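Peptide/nickel transport system substrate-binding protein (Listeria monocytogenes serotype 1/2a, PDB 5KZT) binds peptides as an OppA-type extracellular solute-binding protein and probably delivers them to a membrane transporter for uptake. Local coordinates at residues A[506-511]-A[523-528]; A[39-44]-A[517-521]; A[340-344]-A[481-486]; A[455-459]-A[476-480]; A[74-80]-A[144-150]. All blocks are in the same frame, centred on the assembly; numbering follows the deposited sequence.

Interaction 1 of 5, residues A[506-511]-A[523-528]; sequences YIKNLQ and ETYLTK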
# COMPACT_ATOMS: atom_id res chain seq x y z
N TYR A 506 -13.94 -24.51 -1.36
CA TYR A 506 -13.61 -24.96 -0.01
C TYR A 506 -12.86 -23.97 0.90
O TYR A 506 -12.72 -24.23 2.09
CB TYR A 506 -12.90 -26.31 -0.03
CG TYR A 506 -11.66 -26.44 -0.88
CD1 TYR A 506 -10.47 -25.82 -0.53
CD2 TYR A 506 -11.66 -27.25 -2.01
CE1 TYR A 506 -9.32 -25.98 -1.30
CE2 TYR A 506 -10.52 -27.43 -2.79
CZ TYR A 506 -9.35 -26.79 -2.42
OH TYR A 506 -8.22 -26.94 -3.19
N ILE A 507 -12.39 -22.84 0.36
CA ILE A 507 -11.84 -21.78 1.20
C ILE A 507 -12.99 -21.00 1.87
O ILE A 507 -13.80 -20.39 1.18
CB ILE A 507 -10.97 -20.79 0.38
CG1 ILE A 507 -9.78 -21.50 -0.28
CG2 ILE A 507 -10.48 -19.64 1.24
CD1 ILE A 507 -9.05 -20.64 -1.30
N LYS A 508 -13.02 -21.01 3.20
CA LYS A 508 -14.03 -20.31 4.00
C LYS A 508 -13.37 -19.26 4.89
O LYS A 508 -12.24 -19.44 5.35
CB LYS A 508 -14.77 -21.31 4.89
CG LYS A 508 -15.56 -22.35 4.12
CD LYS A 508 -16.78 -21.71 3.48
CE LYS A 508 -17.79 -22.73 3.00
NZ LYS A 508 -17.32 -23.38 1.76
N ASN A 509 -14.08 -18.15 5.12
CA ASN A 509 -13.60 -17.09 6.04
C ASN A 509 -12.23 -16.48 5.64
O ASN A 509 -11.37 -16.20 6.48
CB ASN A 509 -13.61 -17.61 7.49
CG ASN A 509 -14.66 -16.92 8.33
OD1 ASN A 509 -14.63 -15.71 8.48
ND2 ASN A 509 -15.62 -17.67 8.86
N LEU A 510 -12.05 -16.26 4.34
CA LEU A 510 -10.88 -15.54 3.83
C LEU A 510 -11.14 -14.06 4.03
O LEU A 510 -11.92 -13.46 3.30
CB LEU A 510 -10.64 -15.86 2.36
CG LEU A 510 -9.42 -15.20 1.69
CD1 LEU A 510 -8.15 -15.69 2.36
CD2 LEU A 510 -9.39 -15.46 0.19
N GLN A 511 -10.53 -13.46 5.03
CA GLN A 511 -10.85 -12.06 5.34
C GLN A 511 -10.07 -11.12 4.44
O GLN A 511 -8.85 -11.07 4.52
CB GLN A 511 -10.54 -11.75 6.80
CG GLN A 511 -10.77 -10.31 7.17
CD GLN A 511 -10.75 -10.11 8.66
OE1 GLN A 511 -11.44 -10.83 9.39
NE2 GLN A 511 -9.95 -9.16 9.13
N GLU A 523 -8.37 -16.67 10.80
CA GLU A 523 -9.52 -17.57 11.06
C GLU A 523 -10.04 -18.22 9.79
O GLU A 523 -11.13 -18.78 9.79
CB GLU A 523 -10.63 -16.81 11.79
CG GLU A 523 -10.18 -16.20 13.11
CD GLU A 523 -11.35 -15.78 14.01
OE1 GLU A 523 -12.17 -16.62 14.39
OE2 GLU A 523 -11.42 -14.60 14.40
N THR A 524 -9.27 -18.15 8.72
CA THR A 524 -9.56 -18.86 7.50
C THR A 524 -9.48 -20.36 7.74
O THR A 524 -8.68 -20.83 8.55
CB THR A 524 -8.57 -18.42 6.41
OG1 THR A 524 -8.66 -17.00 6.31
CG2 THR A 524 -8.84 -19.07 5.05
N TYR A 525 -10.34 -21.11 7.07
CA TYR A 525 -10.31 -22.58 7.18
C TYR A 525 -10.84 -23.21 5.90
O TYR A 525 -11.41 -22.51 5.05
CB TYR A 525 -11.11 -23.05 8.43
CG TYR A 525 -12.59 -22.83 8.34
CD1 TYR A 525 -13.17 -21.62 8.76
CD2 TYR A 525 -13.44 -23.82 7.84
CE1 TYR A 525 -14.54 -21.42 8.66
CE2 TYR A 525 -14.80 -23.62 7.73
CZ TYR A 525 -15.35 -22.43 8.14
OH TYR A 525 -16.71 -22.25 8.00
N LEU A 526 -10.66 -24.52 5.79
CA LEU A 526 -11.02 -25.25 4.59
C LEU A 526 -12.09 -26.29 4.91
O LEU A 526 -12.01 -26.95 5.94
CB LEU A 526 -9.79 -25.94 3.98
CG LEU A 526 -8.53 -25.13 3.69
CD1 LEU A 526 -7.51 -25.99 2.95
CD2 LEU A 526 -8.85 -23.88 2.86
N THR A 527 -13.09 -26.40 4.03
CA THR A 527 -14.07 -27.47 4.06
C THR A 527 -13.84 -28.40 2.87
O THR A 527 -14.69 -28.51 1.98
CB THR A 527 -15.51 -26.92 4.02
OG1 THR A 527 -15.69 -26.13 2.83
CG2 THR A 527 -15.81 -26.09 5.24
N LYS A 528 -12.66 -29.02 2.81
CA LYS A 528 -12.28 -29.92 1.70
C LYS A 528 -13.07 -31.21 1.80
O LYS A 528 -13.22 -31.75 2.90
CB LYS A 528 -10.78 -30.27 1.70
CG LYS A 528 -9.91 -29.28 0.94
CD LYS A 528 -8.46 -29.73 0.92
CE LYS A 528 -7.76 -29.23 -0.34
NZ LYS A 528 -6.33 -29.64 -0.38

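Interaction 2 of 5, residues A[39-44]-A[517-521]; sequences LNVVNQ and PDYTY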
# COMPACT_ATOMS: atom_id res chain seq x y z
N LEU A 39 3.61 -5.89 3.58
CA LEU A 39 2.67 -5.55 4.67
C LEU A 39 1.67 -6.66 4.91
O LEU A 39 1.24 -6.88 6.05
CB LEU A 39 1.94 -4.24 4.39
CG LEU A 39 2.88 -3.03 4.50
CD1 LEU A 39 2.22 -1.82 3.88
CD2 LEU A 39 3.30 -2.72 5.92
N ASN A 40 1.31 -7.36 3.85
CA ASN A 40 0.44 -8.54 3.99
C ASN A 40 1.16 -9.67 4.73
O ASN A 40 0.56 -10.30 5.59
CB ASN A 40 -0.04 -9.03 2.63
CG ASN A 40 -1.10 -10.10 2.74
OD1 ASN A 40 -2.19 -9.88 3.28
ND2 ASN A 40 -0.78 -11.29 2.24
N VAL A 41 2.44 -9.90 4.44
CA VAL A 41 3.24 -10.91 5.20
C VAL A 41 3.27 -10.59 6.70
O VAL A 41 2.87 -11.42 7.52
CB VAL A 41 4.69 -11.04 4.65
CG1 VAL A 41 5.56 -11.92 5.56
CG2 VAL A 41 4.67 -11.62 3.25
N VAL A 42 3.73 -9.40 7.06
CA VAL A 42 3.84 -9.06 8.47
C VAL A 42 2.48 -9.02 9.18
O VAL A 42 2.41 -9.23 10.40
CB VAL A 42 4.65 -7.77 8.76
CG1 VAL A 42 6.06 -7.90 8.22
CG2 VAL A 42 3.96 -6.54 8.23
N ASN A 43 1.39 -8.77 8.45
CA ASN A 43 0.06 -8.86 9.07
C ASN A 43 -0.34 -10.26 9.56
O ASN A 43 -1.17 -10.38 10.47
CB ASN A 43 -1.03 -8.34 8.15
CG ASN A 43 -2.30 -8.02 8.91
OD1 ASN A 43 -2.27 -7.29 9.90
ND2 ASN A 43 -3.43 -8.59 8.47
N GLN A 44 0.25 -11.30 8.98
CA GLN A 44 -0.03 -12.67 9.42
C GLN A 44 0.86 -13.11 10.58
O GLN A 44 0.47 -13.98 11.38
CB GLN A 44 0.18 -13.66 8.27
CG GLN A 44 -0.32 -13.21 6.91
CD GLN A 44 -1.74 -12.67 6.91
OE1 GLN A 44 -2.62 -13.17 7.61
NE2 GLN A 44 -1.98 -11.66 6.10
N PRO A 517 -3.08 -3.79 5.53
CA PRO A 517 -2.66 -5.07 4.93
C PRO A 517 -3.84 -5.84 4.32
O PRO A 517 -4.91 -5.91 4.93
CB PRO A 517 -2.08 -5.84 6.11
CG PRO A 517 -1.57 -4.77 7.04
CD PRO A 517 -2.47 -3.58 6.86
N ASP A 518 -3.64 -6.40 3.14
CA ASP A 518 -4.76 -6.86 2.30
C ASP A 518 -5.63 -7.98 2.88
O ASP A 518 -6.86 -7.94 2.76
CB ASP A 518 -4.24 -7.26 0.92
CG ASP A 518 -3.91 -6.05 0.04
OD1 ASP A 518 -3.39 -5.02 0.54
OD2 ASP A 518 -4.16 -6.12 -1.17
N TYR A 519 -5.00 -8.97 3.51
CA TYR A 519 -5.71 -10.14 4.03
C TYR A 519 -5.36 -10.43 5.48
O TYR A 519 -4.30 -10.02 5.97
CB TYR A 519 -5.42 -11.37 3.17
CG TYR A 519 -5.98 -11.26 1.79
CD1 TYR A 519 -5.25 -10.68 0.75
CD2 TYR A 519 -7.27 -11.73 1.50
CE1 TYR A 519 -5.77 -10.58 -0.53
CE2 TYR A 519 -7.81 -11.61 0.22
CZ TYR A 519 -7.06 -11.04 -0.79
OH TYR A 519 -7.60 -10.94 -2.07
N THR A 520 -6.28 -11.11 6.15
CA THR A 520 -6.02 -11.69 7.46
C THR A 520 -6.43 -13.15 7.37
O THR A 520 -7.63 -13.44 7.23
CB THR A 520 -6.79 -10.97 8.57
OG1 THR A 520 -6.40 -9.58 8.59
CG2 THR A 520 -6.50 -11.61 9.94
N TYR A 521 -5.45 -14.04 7.41
CA TYR A 521 -5.69 -15.48 7.29
C TYR A 521 -6.00 -16.15 8.62
O TYR A 521 -6.28 -17.36 8.63
CB TYR A 521 -4.49 -16.19 6.67
CG TYR A 521 -4.01 -15.61 5.37
CD1 TYR A 521 -4.91 -15.27 4.34
CD2 TYR A 521 -2.67 -15.43 5.14
CE1 TYR A 521 -4.47 -14.74 3.14
CE2 TYR A 521 -2.21 -14.91 3.93
CZ TYR A 521 -3.11 -14.56 2.94
OH TYR A 521 -2.61 -14.02 1.76

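Interaction 3 of 5, residues A[340-344]-A[481-486]; sequences SGKHL and EKILLT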
# COMPACT_ATOMS: atom_id res chain seq x y z
N SER A 340 -15.57 16.19 -5.64
CA SER A 340 -14.36 16.62 -6.34
C SER A 340 -14.58 16.80 -7.84
O SER A 340 -13.93 17.64 -8.47
CB SER A 340 -13.23 15.61 -6.13
OG SER A 340 -11.98 16.18 -6.48
N GLY A 341 -15.47 15.98 -8.41
CA GLY A 341 -15.63 15.87 -9.85
C GLY A 341 -14.48 15.16 -10.54
O GLY A 341 -13.49 14.73 -9.90
N LYS A 342 -14.60 15.04 -11.85
CA LYS A 342 -13.56 14.40 -12.65
C LYS A 342 -12.42 15.38 -12.91
O LYS A 342 -12.64 16.58 -13.02
CB LYS A 342 -14.12 13.86 -13.95
CG LYS A 342 -15.10 12.72 -13.76
CD LYS A 342 -15.70 12.31 -15.09
CE LYS A 342 -16.57 11.06 -14.99
NZ LYS A 342 -17.63 11.17 -13.94
N HIS A 343 -11.20 14.85 -13.00
CA HIS A 343 -10.01 15.60 -13.38
C HIS A 343 -9.24 14.88 -14.47
O HIS A 343 -9.24 13.65 -14.50
CB HIS A 343 -9.11 15.76 -12.16
CG HIS A 343 -9.82 16.28 -10.97
ND1 HIS A 343 -9.90 17.63 -10.69
CD2 HIS A 343 -10.51 15.65 -9.99
CE1 HIS A 343 -10.61 17.80 -9.59
NE2 HIS A 343 -11.00 16.61 -9.15
N LEU A 344 -8.58 15.65 -15.34
CA LEU A 344 -7.67 15.12 -16.37
C LEU A 344 -8.28 13.94 -17.16
O LEU A 344 -7.73 12.82 -17.19
CB LEU A 344 -6.33 14.70 -15.76
CG LEU A 344 -5.58 15.77 -14.96
CD1 LEU A 344 -4.40 15.13 -14.22
CD2 LEU A 344 -5.12 16.93 -15.82
N GLU A 481 -7.55 18.05 -4.23
CA GLU A 481 -7.42 17.18 -5.39
C GLU A 481 -7.40 17.98 -6.70
O GLU A 481 -6.70 17.62 -7.66
CB GLU A 481 -8.50 16.09 -5.42
CG GLU A 481 -8.16 14.97 -6.41
CD GLU A 481 -9.13 13.80 -6.38
OE1 GLU A 481 -8.66 12.66 -6.29
OE2 GLU A 481 -10.35 14.02 -6.45
N LYS A 482 -8.17 19.06 -6.75
CA LYS A 482 -8.15 19.94 -7.92
C LYS A 482 -6.77 20.56 -8.17
O LYS A 482 -6.33 20.66 -9.32
CB LYS A 482 -9.17 21.05 -7.79
CG LYS A 482 -9.43 21.74 -9.12
CD LYS A 482 -10.26 23.01 -8.94
CE LYS A 482 -10.38 23.75 -10.26
NZ LYS A 482 -9.20 24.60 -10.57
N ILE A 483 -6.11 20.95 -7.10
CA ILE A 483 -4.76 21.51 -7.18
C ILE A 483 -3.79 20.46 -7.74
O ILE A 483 -3.03 20.71 -8.67
CB ILE A 483 -4.26 21.99 -5.79
CG1 ILE A 483 -5.15 23.12 -5.26
CG2 ILE A 483 -2.82 22.48 -5.89
CD1 ILE A 483 -4.87 23.51 -3.84
N LEU A 484 -3.84 19.27 -7.17
CA LEU A 484 -2.92 18.18 -7.54
C LEU A 484 -3.08 17.77 -9.01
O LEU A 484 -2.09 17.60 -9.72
CB LEU A 484 -3.17 16.97 -6.64
CG LEU A 484 -2.22 15.79 -6.75
CD1 LEU A 484 -0.87 16.15 -6.17
CD2 LEU A 484 -2.77 14.54 -6.06
N LEU A 485 -4.33 17.62 -9.44
CA LEU A 485 -4.64 17.03 -10.72
C LEU A 485 -4.89 18.08 -11.80
O LEU A 485 -4.06 18.25 -12.67
CB LEU A 485 -5.83 16.05 -10.58
CG LEU A 485 -5.59 14.91 -9.58
CD1 LEU A 485 -6.80 14.00 -9.50
CD2 LEU A 485 -4.33 14.11 -9.90
N THR A 486 -6.01 18.79 -11.72
CA THR A 486 -6.38 19.75 -12.74
C THR A 486 -5.35 20.87 -12.89
O THR A 486 -4.92 21.17 -14.00
CB THR A 486 -7.79 20.32 -12.48
OG1 THR A 486 -8.74 19.26 -12.59
CG2 THR A 486 -8.15 21.43 -13.49
O HOH W 1 -8.70 18.47 -15.24

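Interaction 4 of 5, residues A[455-459]-A[476-480]; sequences YDKIL and EMVKA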
# COMPACT_ATOMS: atom_id res chain seq x y z
N TYR A 455 -0.99 23.29 -1.80
CA TYR A 455 -1.35 21.89 -1.54
C TYR A 455 -0.89 21.50 -0.14
O TYR A 455 -1.70 21.04 0.64
CB TYR A 455 -0.74 20.98 -2.59
CG TYR A 455 -1.21 19.54 -2.53
CD1 TYR A 455 -2.43 19.16 -3.07
CD2 TYR A 455 -0.41 18.55 -1.94
CE1 TYR A 455 -2.85 17.83 -3.03
CE2 TYR A 455 -0.82 17.22 -1.91
CZ TYR A 455 -2.05 16.87 -2.45
OH TYR A 455 -2.50 15.56 -2.41
N ASP A 456 0.39 21.75 0.18
CA ASP A 456 0.94 21.48 1.54
C ASP A 456 0.16 22.18 2.64
O ASP A 456 -0.11 21.59 3.67
CB ASP A 456 2.40 21.93 1.67
CG ASP A 456 3.32 21.28 0.67
OD1 ASP A 456 3.00 20.18 0.17
OD2 ASP A 456 4.36 21.89 0.36
N LYS A 457 -0.20 23.44 2.40
CA LYS A 457 -0.93 24.23 3.39
C LYS A 457 -2.30 23.62 3.70
O LYS A 457 -2.71 23.55 4.87
CB LYS A 457 -1.08 25.68 2.92
CG LYS A 457 -1.76 26.57 3.96
CD LYS A 457 -1.30 28.02 3.89
CE LYS A 457 -0.91 28.56 5.26
NZ LYS A 457 -2.01 28.48 6.26
N ILE A 458 -2.99 23.17 2.66
CA ILE A 458 -4.25 22.44 2.85
C ILE A 458 -4.07 21.20 3.72
O ILE A 458 -4.82 21.00 4.67
CB ILE A 458 -4.93 22.07 1.50
CG1 ILE A 458 -5.61 23.31 0.93
CG2 ILE A 458 -5.94 20.94 1.69
CD1 ILE A 458 -6.25 23.14 -0.43
N LEU A 459 -3.09 20.37 3.41
CA LEU A 459 -2.95 19.09 4.10
C LEU A 459 -2.27 19.23 5.47
O LEU A 459 -2.61 18.50 6.40
CB LEU A 459 -2.26 18.08 3.18
CG LEU A 459 -3.09 17.80 1.91
CD1 LEU A 459 -2.34 16.87 1.01
CD2 LEU A 459 -4.48 17.23 2.22
N GLU A 476 -11.65 21.22 2.58
CA GLU A 476 -10.32 21.54 2.09
C GLU A 476 -9.66 20.36 1.38
O GLU A 476 -9.08 20.55 0.32
CB GLU A 476 -9.44 22.06 3.24
CG GLU A 476 -9.93 23.39 3.80
CD GLU A 476 -9.71 24.57 2.85
OE1 GLU A 476 -8.55 25.01 2.71
OE2 GLU A 476 -10.71 25.06 2.26
N MET A 477 -9.81 19.15 1.93
CA MET A 477 -9.31 17.95 1.25
C MET A 477 -9.91 17.77 -0.14
O MET A 477 -9.22 17.36 -1.06
CB MET A 477 -9.53 16.69 2.12
CG MET A 477 -8.58 16.62 3.31
SD MET A 477 -8.53 15.05 4.20
CE MET A 477 -10.24 14.93 4.72
N VAL A 478 -11.20 18.10 -0.30
CA VAL A 478 -11.86 18.06 -1.62
C VAL A 478 -11.12 19.01 -2.57
O VAL A 478 -10.73 18.64 -3.68
CB VAL A 478 -13.36 18.40 -1.51
CG1 VAL A 478 -14.01 18.55 -2.89
CG2 VAL A 478 -14.07 17.33 -0.68
N LYS A 479 -10.89 20.23 -2.10
CA LYS A 479 -10.21 21.24 -2.90
C LYS A 479 -8.80 20.83 -3.30
O LYS A 479 -8.33 21.17 -4.39
CB LYS A 479 -10.16 22.58 -2.15
CG LYS A 479 -11.51 23.23 -1.96
CD LYS A 479 -11.35 24.52 -1.16
CE LYS A 479 -12.67 25.21 -0.96
NZ LYS A 479 -13.36 25.47 -2.25
N ALA A 480 -8.12 20.11 -2.41
CA ALA A 480 -6.74 19.71 -2.64
C ALA A 480 -6.57 18.90 -3.91
O ALA A 480 -5.56 19.05 -4.59
CB ALA A 480 -6.21 18.91 -1.46

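Interaction 5 of 5, residues A[74-80]-A[144-150]; sequences TVYTIKL and YTLEVTL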
# COMPACT_ATOMS: atom_id res chain seq x y z
N THR A 74 -7.23 13.00 23.38
CA THR A 74 -5.81 13.00 23.03
C THR A 74 -4.94 12.11 23.85
O THR A 74 -3.80 11.89 23.47
CB THR A 74 -5.21 14.42 23.07
OG1 THR A 74 -5.11 14.89 24.43
CG2 THR A 74 -6.07 15.37 22.22
N VAL A 75 -5.42 11.59 24.98
CA VAL A 75 -4.59 10.74 25.82
C VAL A 75 -5.30 9.40 25.99
O VAL A 75 -6.44 9.34 26.48
CB VAL A 75 -4.26 11.40 27.17
CG1 VAL A 75 -3.40 10.47 28.01
CG2 VAL A 75 -3.52 12.70 26.96
N TYR A 76 -4.60 8.35 25.55
CA TYR A 76 -5.10 6.98 25.54
C TYR A 76 -4.27 6.15 26.52
O TYR A 76 -3.06 6.01 26.37
CB TYR A 76 -4.99 6.39 24.12
CG TYR A 76 -6.02 6.91 23.12
CD1 TYR A 76 -6.05 8.24 22.73
CD2 TYR A 76 -6.95 6.05 22.54
CE1 TYR A 76 -6.98 8.71 21.81
CE2 TYR A 76 -7.89 6.51 21.62
CZ TYR A 76 -7.89 7.85 21.27
OH TYR A 76 -8.80 8.34 20.37
N THR A 77 -4.94 5.59 27.53
CA THR A 77 -4.29 4.70 28.51
C THR A 77 -4.73 3.26 28.20
O THR A 77 -5.91 2.92 28.30
CB THR A 77 -4.68 5.10 29.95
OG1 THR A 77 -4.39 6.50 30.14
CG2 THR A 77 -3.90 4.28 30.97
N ILE A 78 -3.76 2.42 27.82
CA ILE A 78 -4.03 1.13 27.17
C ILE A 78 -3.39 0.00 27.96
O ILE A 78 -2.19 0.02 28.17
CB ILE A 78 -3.46 1.11 25.75
CG1 ILE A 78 -4.09 2.24 24.90
CG2 ILE A 78 -3.73 -0.24 25.08
CD1 ILE A 78 -3.41 2.50 23.58
N LYS A 79 -4.20 -0.96 28.39
CA LYS A 79 -3.71 -2.14 29.09
C LYS A 79 -3.41 -3.18 28.03
O LYS A 79 -4.17 -3.35 27.10
CB LYS A 79 -4.75 -2.65 30.09
CG LYS A 79 -5.00 -1.65 31.20
CD LYS A 79 -6.07 -2.11 32.16
CE LYS A 79 -5.62 -3.29 33.00
NZ LYS A 79 -6.05 -3.08 34.40
N LEU A 80 -2.28 -3.86 28.20
CA LEU A 80 -1.81 -4.86 27.23
C LEU A 80 -2.11 -6.27 27.71
O LEU A 80 -2.19 -6.52 28.90
CB LEU A 80 -0.31 -4.71 27.02
CG LEU A 80 0.16 -3.35 26.54
CD1 LEU A 80 1.67 -3.34 26.43
CD2 LEU A 80 -0.50 -3.02 25.20
N TYR A 144 2.93 -3.70 31.30
CA TYR A 144 1.70 -4.03 30.56
C TYR A 144 0.70 -2.87 30.41
O TYR A 144 -0.48 -3.10 30.20
CB TYR A 144 1.06 -5.27 31.19
CG TYR A 144 2.01 -6.45 31.08
CD1 TYR A 144 2.07 -7.21 29.90
CD2 TYR A 144 2.91 -6.75 32.11
CE1 TYR A 144 2.97 -8.26 29.77
CE2 TYR A 144 3.82 -7.80 31.99
CZ TYR A 144 3.85 -8.54 30.82
OH TYR A 144 4.75 -9.58 30.71
N THR A 145 1.19 -1.62 30.51
CA THR A 145 0.34 -0.43 30.34
C THR A 145 1.07 0.64 29.54
O THR A 145 2.20 1.01 29.87
CB THR A 145 -0.07 0.16 31.71
OG1 THR A 145 -0.69 -0.86 32.49
CG2 THR A 145 -1.05 1.37 31.55
N LEU A 146 0.40 1.14 28.49
CA LEU A 146 0.87 2.28 27.70
C LEU A 146 0.02 3.51 27.96
O LEU A 146 -1.21 3.41 28.17
CB LEU A 146 0.81 1.99 26.21
CG LEU A 146 1.75 0.95 25.64
CD1 LEU A 146 1.30 0.58 24.24
CD2 LEU A 146 3.19 1.43 25.65
N GLU A 147 0.68 4.67 27.93
CA GLU A 147 -0.01 5.92 27.77
C GLU A 147 0.45 6.52 26.45
O GLU A 147 1.63 6.83 26.30
CB GLU A 147 0.29 6.88 28.91
CG GLU A 147 -0.63 8.10 28.88
CD GLU A 147 -0.17 9.22 29.78
OE1 GLU A 147 0.83 9.92 29.44
OE2 GLU A 147 -0.82 9.41 30.83
N VAL A 148 -0.49 6.67 25.52
CA VAL A 148 -0.24 7.28 24.20
C VAL A 148 -0.89 8.65 24.18
O VAL A 148 -2.08 8.79 24.47
CB VAL A 148 -0.81 6.41 23.06
CG1 VAL A 148 -0.70 7.11 21.70
CG2 VAL A 148 -0.12 5.04 23.03
N THR A 149 -0.11 9.67 23.82
CA THR A 149 -0.61 11.03 23.73
C THR A 149 -0.57 11.43 22.26
O THR A 149 0.48 11.33 21.60
CB THR A 149 0.23 12.01 24.61
OG1 THR A 149 0.21 11.58 25.97
CG2 THR A 149 -0.35 13.42 24.56
N LEU A 150 -1.72 11.84 21.74
CA LEU A 150 -1.83 12.22 20.33
C LEU A 150 -1.45 13.68 20.18
O LEU A 150 -1.50 14.44 21.14
CB LEU A 150 -3.25 12.03 19.81
CG LEU A 150 -3.83 10.64 20.03
CD1 LEU A 150 -5.19 10.57 19.35
CD2 LEU A 150 -2.89 9.57 19.50
O HOH W 2 -2.67 7.49 31.59

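Interaction 1 of 5, residues A[506-511]-A[523-528]
Lys508 and Tyr525 face each other as a hydrogen-bonded antiparallel pair in a short two-stranded ladder. Lys508 N gives its hydrogen to Tyr525 O at 2.9 Å, and Tyr525 N returns one to Lys508 O at 3.1 Å. Two residues further along, beyond the non-hydrogen-bonded pair Ile507–Leu526, Tyr506 O accepts from Thr527 N at 2.9 Å, with the donor on a lone pair in the carbonyl plane. Leu526 N is bonded instead to Gln15 OE1. At the other end, where Asn509 takes up positive phi and the strand breaks off, a side chain replaces the ladder: Thr524 OG1 donates to Asn509 O at 2.8 Å, approaching from above the carbonyl plane. Lys508 NZ has weak bonds to Thr527 OG1 and to Asp505 O, and the Tyr506 hydroxyl finds its partner in Asp246.

Two rings are covered by lysine methylenes. Lys508 CB lies over one face of Tyr525, 3.7 Å from the ring centroid, and Lys528 CG sits over the centre of one face of Tyr506 in a second CH-pi contact. On the side of the ladder bearing Ile507 and Leu526, Ile507 CG1 meets Leu526 CD2 at 4.0 Å, their side chains running alongside each other. Both residues rest on Leu17 of strand 16-21, while Leu510 packs against Tyr519 of strand 519-520.

Interaction 2 of 5, residues A[39-44]-A[517-521]
Tyr519 O is gripped by two side-chain amides of helix 36-45, which reach it from opposite faces of its carbonyl plane: Gln44 NE2 at 2.8 Å and Asn43 ND2 at 3.0 Å. Gln44 works with both ends of its amide. OE1 accepts from Tyr521 N at 3.0 Å in a nearly straight bond (175°), while NE2 also donates to Asn40 O one turn back in its own helix. A bend at chi2 (-49°) folds the chain and brings NE2 over one face of the Tyr521 ring, the amide and ring planes 32° apart. Through these residues the helix, near the N-terminal end of the chain, receives strand 519-520, near the C-terminus, as expected of a solute-binding protein whose chain returns to its first domain. Asn40 OD1 accepts from Tyr519 N at 3.0 Å, and its ND2 makes a weak bond to Tyr521 OH. Pro517 CB presses on Asn43 CB at 3.4 Å, and Leu39, at the same end of the contact, also packs on the bound peptide.

Interaction 3 of 5, residues A[340-344]-A[481-486]
The end of helix 336-340 and the turn after it dock on the side of helix 471-487 through a chain of hydrogen bonds centred on His343. Its ring uses both nitrogens: ND1 and Thr486 OG1 share a hydrogen bond of 2.8 Å at the ring edge, and NE2 donates to Ser340 OG at 2.9 Å, close to the ring plane. Ser340 OG in turn donates to Glu481 OE2 at 2.7 Å, on the anti lone pair of that oxygen. Glu481 stretches out to this place with CG anti to the backbone N (chi1 -165°), and Asn320 and Val322 bind its carboxylate too. A water joins Leu344 N and Thr486 OG1, at 2.8 Å from each. Beside the polar line, Leu485 CB touches His343 CB at 3.7 Å, and Leu344 CD1 approaches Leu485 O at 3.5 Å. Gly341, with positive phi just after the last helical residue, turns the chain as at many helix C-termini, here bringing the histidine back against a neighbouring helix.

Interaction 4 of 5, residues A[455-459]-A[476-480]
The ring of Tyr455 presents an edge to Ala480: CE1 lies 3.4 Å from Ala480 O, which is close to the ring plane, and 3.9 Å from Ala480 CB. CG anti to the backbone N (chi1 -172°) carries the ring along the flank of its helix and toward this neighbour. The hydroxyl lies beyond the pair of segments, bonded to Leu436 O. The ring also packs on Leu484, one turn further along helix 471-487.

Ile458 fills the middle of the contact. Its CG2 meets Ala480 CB at 3.8 Å and comes within 3.4 Å of Glu476 O, a carbonyl already engaged by Ala480 N in the helical hydrogen bonding. CG2 thus bears on both the alanine methyl and the Glu476 carbonyl, and the CG1 branch meets Glu476 OE1 at 3.8 Å, its CD1 also reaching Lys479 CB; the glutamate, bent at chi2, crosses the isoleucine at about a right angle. Leu459 CD2 completes the apolar patch, touching Met477 CG at 4.3 Å and Ala480 CB at about the same distance. Met477 in turn rests on Ser433 and Leu436 of helix 433-436, so that three helices share this cluster.

No hydrogen bond links the two segments; they meet through apolar surface, with Glu476 and Lys479 at the margin. The small Ala480 sits where Tyr455, Ile458 and Leu459 converge. With axes 9.5 Å apart and directions 155° apart, the segments form an antiparallel helix pair packed on apolar side chains.

Interaction 5 of 5, residues A[74-80]-A[144-150]
Tyr76 and Leu150 cross obliquely, the ring's CE1 lying 3.6 Å from Leu150 CD1. On the same face of the strands, Ile78 CD1 slants across Val148 CG2 at 4.2 Å, and Leu80 CD2 meets Leu146 CD1 at 4.1 Å, again at a slant. These apolar chains form the buried side, where Leu80, Leu146 and Val148 rest on helix 94-105. Strands 75-79 and 145-149 are the inner pair of a four-stranded antiparallel sheet, joined by regular backbone bonds such as Tyr76 N to Val148 O at 2.8 Å. The face bearing Val75, Thr77, Lys79, Thr145, Glu147 and Thr149 is more polar and at least partly exposed. Val75 and Thr149 run alongside each other in the same direction, whereas Glu147 slants across Val75, its CG 3.7 Å from Val75 CG1. Extended from a CG anti to the backbone N (chi1 -169°), Glu147 sends OE2 to a water that donates to it at 2.8 Å and also contacts Thr77 OG1.

Interaction 2 is the most buried and lies nearest the centre of the chain, yet it is held mainly by side-chain amides gripping backbone atoms. Interaction 1 adjoins it through the Gln511–Thr520 backbone pairing and Leu510, but lies farther out and relies on strand ladder bonds with lysine-covered rings. Interactions 3 and 4 both use helix 471-487 and touch through Ile483 and Ile458, contrasting a histidine-centred chain of hydrogen bonds with apolar helix packing; across the chain's centre from interaction 1, they are both partly buried. Interaction 5 stands apart, its centre about 25 Å from that of interaction 2, and has the most extensive regular backbone bonding, with one apolar face and one more polar face where a water bridges two side chains.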